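Local coordinates for protein homocysteine S-methyltransferase (Escherichia coli, PDB 5DMM) that transfers a methyl group from S-methylmethionine, or less efficiently from S-adenosylmethionine, to homocysteine, giving methionine with the help of zinc, at residues Q276-A287 with T298-S310. Numbering follows the deposited sequence.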
loop_
_atom_site.group_PDB
_atom_site.type_symbol
_atom_site.label_atom_id
_atom_site.label_comp_id
_atom_site.label_asym_id
_atom_site.label_seq_id
_atom_site.Cartn_x
_atom_site.Cartn_y
_atom_site.Cartn_z
ATOM N N GLN A 276 -15.567 -15.379 1.064
ATOM C CA GLN A 276 -14.184 -15.515 0.621
ATOM C C GLN A 276 -13.756 -14.337 -0.253
ATOM O O GLN A 276 -14.491 -13.911 -1.142
ATOM C CB GLN A 276 -13.998 -16.824 -0.145
ATOM C CG GLN A 276 -12.653 -16.957 -0.836
ATOM C CD GLN A 276 -11.782 -18.027 -0.208
ATOM O OE1 GLN A 276 -12.283 -19.029 0.304
ATOM N NE2 GLN A 276 -10.469 -17.814 -0.236
ATOM N N LEU A 277 -12.550 -13.836 -0.006
ATOM C CA LEU A 277 -12.044 -12.663 -0.707
ATOM C C LEU A 277 -12.057 -12.857 -2.229
ATOM O O LEU A 277 -12.594 -12.024 -2.969
ATOM C CB LEU A 277 -10.629 -12.325 -0.198
ATOM C CG LEU A 277 -10.005 -11.008 -0.661
ATOM C CD1 LEU A 277 -8.909 -10.550 0.295
ATOM C CD2 LEU A 277 -9.432 -11.108 -2.069
ATOM N N ALA A 278 -11.503 -13.969 -2.700
ATOM C CA ALA A 278 -11.395 -14.206 -4.136
ATOM C C ALA A 278 -12.751 -14.350 -4.847
ATOM O O ALA A 278 -12.828 -14.169 -6.059
ATOM C CB ALA A 278 -10.544 -15.430 -4.397
ATOM N N ASP A 279 -13.813 -14.662 -4.105
ATOM C CA ASP A 279 -15.148 -14.787 -4.711
ATOM C C ASP A 279 -15.664 -13.467 -5.274
ATOM O O ASP A 279 -16.572 -13.455 -6.112
ATOM C CB ASP A 279 -16.160 -15.326 -3.698
ATOM C CG ASP A 279 -15.929 -16.785 -3.361
ATOM O OD1 ASP A 279 -15.255 -17.481 -4.150
ATOM O OD2 ASP A 279 -16.421 -17.235 -2.308
ATOM N N TYR A 280 -15.091 -12.361 -4.805
ATOM C CA TYR A 280 -15.515 -11.023 -5.214
ATOM C C TYR A 280 -14.881 -10.523 -6.505
ATOM O O TYR A 280 -15.266 -9.474 -7.021
ATOM C CB TYR A 280 -15.199 -10.021 -4.105
ATOM C CG TYR A 280 -16.119 -10.102 -2.919
ATOM C CD1 TYR A 280 -17.172 -9.209 -2.781
ATOM C CD2 TYR A 280 -15.938 -11.071 -1.931
ATOM C CE1 TYR A 280 -18.016 -9.274 -1.701
ATOM C CE2 TYR A 280 -16.778 -11.145 -0.849
ATOM C CZ TYR A 280 -17.818 -10.242 -0.738
ATOM O OH TYR A 280 -18.670 -10.307 0.339
ATOM N N LEU A 281 -13.899 -11.254 -7.021
ATOM C CA LEU A 281 -13.127 -10.780 -8.159
ATOM C C LEU A 281 -13.999 -10.352 -9.365
ATOM O O LEU A 281 -13.760 -9.289 -9.947
ATOM C CB LEU A 281 -12.105 -11.845 -8.562
ATOM C CG LEU A 281 -11.235 -11.646 -9.805
ATOM C CD1 LEU A 281 -10.692 -10.243 -9.895
ATOM C CD2 LEU A 281 -10.087 -12.642 -9.782
ATOM N N PRO A 282 -15.019 -11.149 -9.737
ATOM C CA PRO A 282 -15.837 -10.657 -10.859
ATOM C C PRO A 282 -16.600 -9.350 -10.577
ATOM O O PRO A 282 -16.622 -8.496 -11.468
ATOM C CB PRO A 282 -16.817 -11.814 -11.116
ATOM C CG PRO A 282 -16.128 -13.007 -10.586
ATOM C CD PRO A 282 -15.353 -12.542 -9.387
ATOM N N GLN A 283 -17.210 -9.191 -9.402
ATOM C CA GLN A 283 -17.896 -7.944 -9.059
ATOM C C GLN A 283 -16.920 -6.775 -9.091
ATOM O O GLN A 283 -17.233 -5.700 -9.593
ATOM C CB GLN A 283 -18.497 -7.967 -7.658
ATOM C CG GLN A 283 -19.689 -8.829 -7.400
ATOM C CD GLN A 283 -19.836 -9.062 -5.907
ATOM O OE1 GLN A 283 -19.801 -8.113 -5.112
ATOM N NE2 GLN A 283 -19.943 -10.328 -5.513
ATOM N N TRP A 284 -15.751 -6.990 -8.498
ATOM C CA TRP A 284 -14.746 -5.929 -8.404
ATOM C C TRP A 284 -14.238 -5.514 -9.768
ATOM O O TRP A 284 -14.132 -4.317 -10.055
ATOM C CB TRP A 284 -13.570 -6.382 -7.534
ATOM C CG TRP A 284 -13.910 -6.506 -6.105
ATOM C CD1 TRP A 284 -15.030 -6.031 -5.478
ATOM C CD2 TRP A 284 -13.123 -7.138 -5.095
ATOM N NE1 TRP A 284 -14.986 -6.339 -4.140
ATOM C CE2 TRP A 284 -13.823 -7.015 -3.879
ATOM C CE3 TRP A 284 -11.892 -7.805 -5.108
ATOM C CZ2 TRP A 284 -13.341 -7.550 -2.678
ATOM C CZ3 TRP A 284 -11.414 -8.341 -3.916
ATOM C CH2 TRP A 284 -12.136 -8.205 -2.719
ATOM N N GLN A 285 -13.919 -6.497 -10.609
ATOM C CA GLN A 285 -13.374 -6.205 -11.925
ATOM C C GLN A 285 -14.400 -5.455 -12.769
ATOM O O GLN A 285 -14.054 -4.552 -13.530
ATOM C CB GLN A 285 -12.947 -7.488 -12.632
ATOM C CG GLN A 285 -12.406 -7.272 -14.040
ATOM C CD GLN A 285 -11.790 -8.529 -14.638
ATOM O OE1 GLN A 285 -11.544 -9.509 -13.933
ATOM N NE2 GLN A 285 -11.528 -8.500 -15.944
ATOM N N ALA A 286 -15.665 -5.828 -12.612
ATOM C CA ALA A 286 -16.739 -5.177 -13.344
ATOM C C ALA A 286 -16.925 -3.741 -12.864
ATOM O O ALA A 286 -17.534 -2.926 -13.560
ATOM C CB ALA A 286 -18.042 -5.958 -13.198
ATOM N N ALA A 287 -16.425 -3.439 -11.668
ATOM C CA ALA A 287 -16.518 -2.090 -11.122
ATOM C C ALA A 287 -15.237 -1.295 -11.335
ATOM O O ALA A 287 -15.041 -0.277 -10.692
ATOM C CB ALA A 287 -16.861 -2.130 -9.638
ATOM N N THR A 298 -5.067 -11.317 5.751
ATOM C CA THR A 298 -4.919 -12.093 4.527
ATOM C C THR A 298 -3.533 -12.716 4.497
ATOM O O THR A 298 -2.623 -12.310 5.225
ATOM C CB THR A 298 -5.146 -11.250 3.266
ATOM O OG1 THR A 298 -4.115 -10.263 3.153
ATOM C CG2 THR A 298 -6.502 -10.578 3.345
ATOM N N THR A 299 -3.393 -13.742 3.672
ATOM C CA THR A 299 -2.168 -14.515 3.599
ATOM C C THR A 299 -1.966 -14.873 2.123
ATOM O O THR A 299 -2.824 -14.558 1.285
ATOM C CB THR A 299 -2.259 -15.804 4.461
ATOM O OG1 THR A 299 -3.074 -16.753 3.777
ATOM C CG2 THR A 299 -2.867 -15.531 5.829
ATOM N N PRO A 300 -0.848 -15.537 1.786
ATOM C CA PRO A 300 -0.689 -15.953 0.387
ATOM C C PRO A 300 -1.791 -16.892 -0.122
ATOM O O PRO A 300 -1.908 -17.075 -1.343
ATOM C CB PRO A 300 0.660 -16.666 0.400
ATOM C CG PRO A 300 1.438 -15.932 1.473
ATOM C CD PRO A 300 0.413 -15.658 2.545
ATOM N N ALA A 301 -2.583 -17.475 0.778
ATOM C CA ALA A 301 -3.702 -18.329 0.358
ATOM C C ALA A 301 -4.747 -17.508 -0.394
ATOM O O ALA A 301 -5.321 -17.977 -1.375
ATOM C CB ALA A 301 -4.336 -19.024 1.548
ATOM N N ASP A 302 -4.988 -16.282 0.067
ATOM C CA ASP A 302 -5.934 -15.388 -0.605
ATOM C C ASP A 302 -5.449 -14.987 -1.990
ATOM O O ASP A 302 -6.244 -14.925 -2.937
ATOM C CB ASP A 302 -6.186 -14.130 0.228
ATOM C CG ASP A 302 -6.778 -14.436 1.588
ATOM O OD1 ASP A 302 -8.007 -14.663 1.664
ATOM O OD2 ASP A 302 -6.022 -14.433 2.586
ATOM N N ILE A 303 -4.153 -14.696 -2.102
ATOM C CA ILE A 303 -3.551 -14.321 -3.382
ATOM C C ILE A 303 -3.599 -15.504 -4.353
ATOM O O ILE A 303 -3.903 -15.346 -5.538
ATOM C CB ILE A 303 -2.092 -13.832 -3.186
ATOM C CG1 ILE A 303 -2.088 -12.620 -2.255
ATOM C CG2 ILE A 303 -1.463 -13.465 -4.515
ATOM C CD1 ILE A 303 -3.058 -11.528 -2.718
ATOM N N ALA A 304 -3.309 -16.694 -3.841
ATOM C CA ALA A 304 -3.391 -17.914 -4.645
ATOM C C ALA A 304 -4.814 -18.132 -5.162
ATOM O O ALA A 304 -5.025 -18.476 -6.331
ATOM C CB ALA A 304 -2.926 -19.113 -3.822
ATOM N N ALA A 305 -5.798 -17.902 -4.304
ATOM C CA ALA A 305 -7.192 -18.016 -4.730
ATOM C C ALA A 305 -7.549 -16.987 -5.812
ATOM O O ALA A 305 -8.275 -17.297 -6.753
ATOM C CB ALA A 305 -8.128 -17.867 -3.538
ATOM N N LEU A 306 -7.037 -15.767 -5.685
ATOM C CA LEU A 306 -7.326 -14.726 -6.676
ATOM C C LEU A 306 -6.714 -15.092 -8.010
ATOM O O LEU A 306 -7.326 -14.899 -9.069
ATOM C CB LEU A 306 -6.796 -13.361 -6.212
ATOM C CG LEU A 306 -7.608 -12.639 -5.130
ATOM C CD1 LEU A 306 -6.799 -11.526 -4.512
ATOM C CD2 LEU A 306 -8.885 -12.071 -5.731
ATOM N N LYS A 307 -5.510 -15.640 -7.948
ATOM C CA LYS A 307 -4.757 -16.030 -9.131
ATOM C C LYS A 307 -5.520 -17.100 -9.915
ATOM O O LYS A 307 -5.634 -17.029 -11.141
ATOM C CB LYS A 307 -3.369 -16.527 -8.716
ATOM C CG LYS A 307 -2.472 -17.017 -9.844
ATOM C CD LYS A 307 -2.102 -15.884 -10.779
ATOM C CE LYS A 307 -1.127 -16.337 -11.852
ATOM N NZ LYS A 307 -0.800 -15.216 -12.784
ATOM N N ALA A 308 -6.072 -18.067 -9.186
ATOM C CA ALA A 308 -6.821 -19.160 -9.790
ATOM C C ALA A 308 -8.109 -18.665 -10.437
ATOM O O ALA A 308 -8.526 -19.191 -11.465
ATOM C CB ALA A 308 -7.126 -20.227 -8.756
ATOM N N ARG A 309 -8.729 -17.649 -9.843
ATOM C CA ARG A 309 -9.994 -17.122 -10.364
ATOM C C ARG A 309 -9.799 -16.103 -11.475
ATOM O O ARG A 309 -10.758 -15.687 -12.117
ATOM C CB ARG A 309 -10.823 -16.512 -9.229
ATOM C CG ARG A 309 -11.480 -17.577 -8.354
ATOM C CD ARG A 309 -12.088 -16.994 -7.088
ATOM N NE ARG A 309 -12.886 -17.970 -6.344
ATOM C CZ ARG A 309 -12.383 -18.884 -5.518
ATOM N NH1 ARG A 309 -11.070 -18.969 -5.330
ATOM N NH2 ARG A 309 -13.196 -19.725 -4.886
ATOM N N SER A 310 -8.555 -15.703 -11.709
ATOM C CA SER A 310 -8.262 -14.767 -12.782
ATOM C C SER A 310 -7.567 -15.466 -13.943
ATOM O O SER A 310 -7.954 -15.293 -15.100
ATOM C CB SER A 310 -7.403 -13.608 -12.266
ATOM O OG SER A 310 -6.148 -14.062 -11.800
HETATM O O HOH W 1 -9.582 -15.559 -1.020
#
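Leu306 sets both methyl groups against Leu277 CD2, with CD1 at 3.6 Å from it, and turns CD2 to Ala278 CA as well. Leu277 approaches with CG anti to its backbone N (chi1 -171°), which carries CD2 to Leu306 and CD1 to Thr298 CG2, the latter side chain crossing it at about a right angle. Ala278 packs CB against CB on Ala305 at 3.5 Å; the closest CA pair of the two segments is Ala278 CA and Leu306 CA, 4.8 Å apart. Farther along, Leu281 brings CD2 to 3.6 Å from Leu306 O and against Ser310 CB. The contact seats the 3-10 turn 278-280 and the start of helix 281-286 on helix 300-309, the last helix of the TIM barrel, beside strand 289-292, whose Ile292 touches both Leu281 and Leu306. Were Leu306 cut back to an alanine, Leu277 CD2 would probably lose both its methyl partners and a gap would be likely to open toward Ile292. On the solvent side Arg309 runs extended from CG to NE past Ala278, CD 3.1 Å from Ala278 O and 3.5 Å from Ala278 CB, and NH2 forms a salt bridge with Asp279 OD1 (3.1 Å), carboxylate and guanidinium planes 62° apart. Toward the other end a water accepts from Ala278 N and donates to Asp302 OD1. The other carboxylate oxygen of Asp302, OD2, takes Thr299 N on its anti lone pair at 2.9 Å in the capping box that starts helix 300-309, where Thr299 OG1 in turn accepts from Ala301 N.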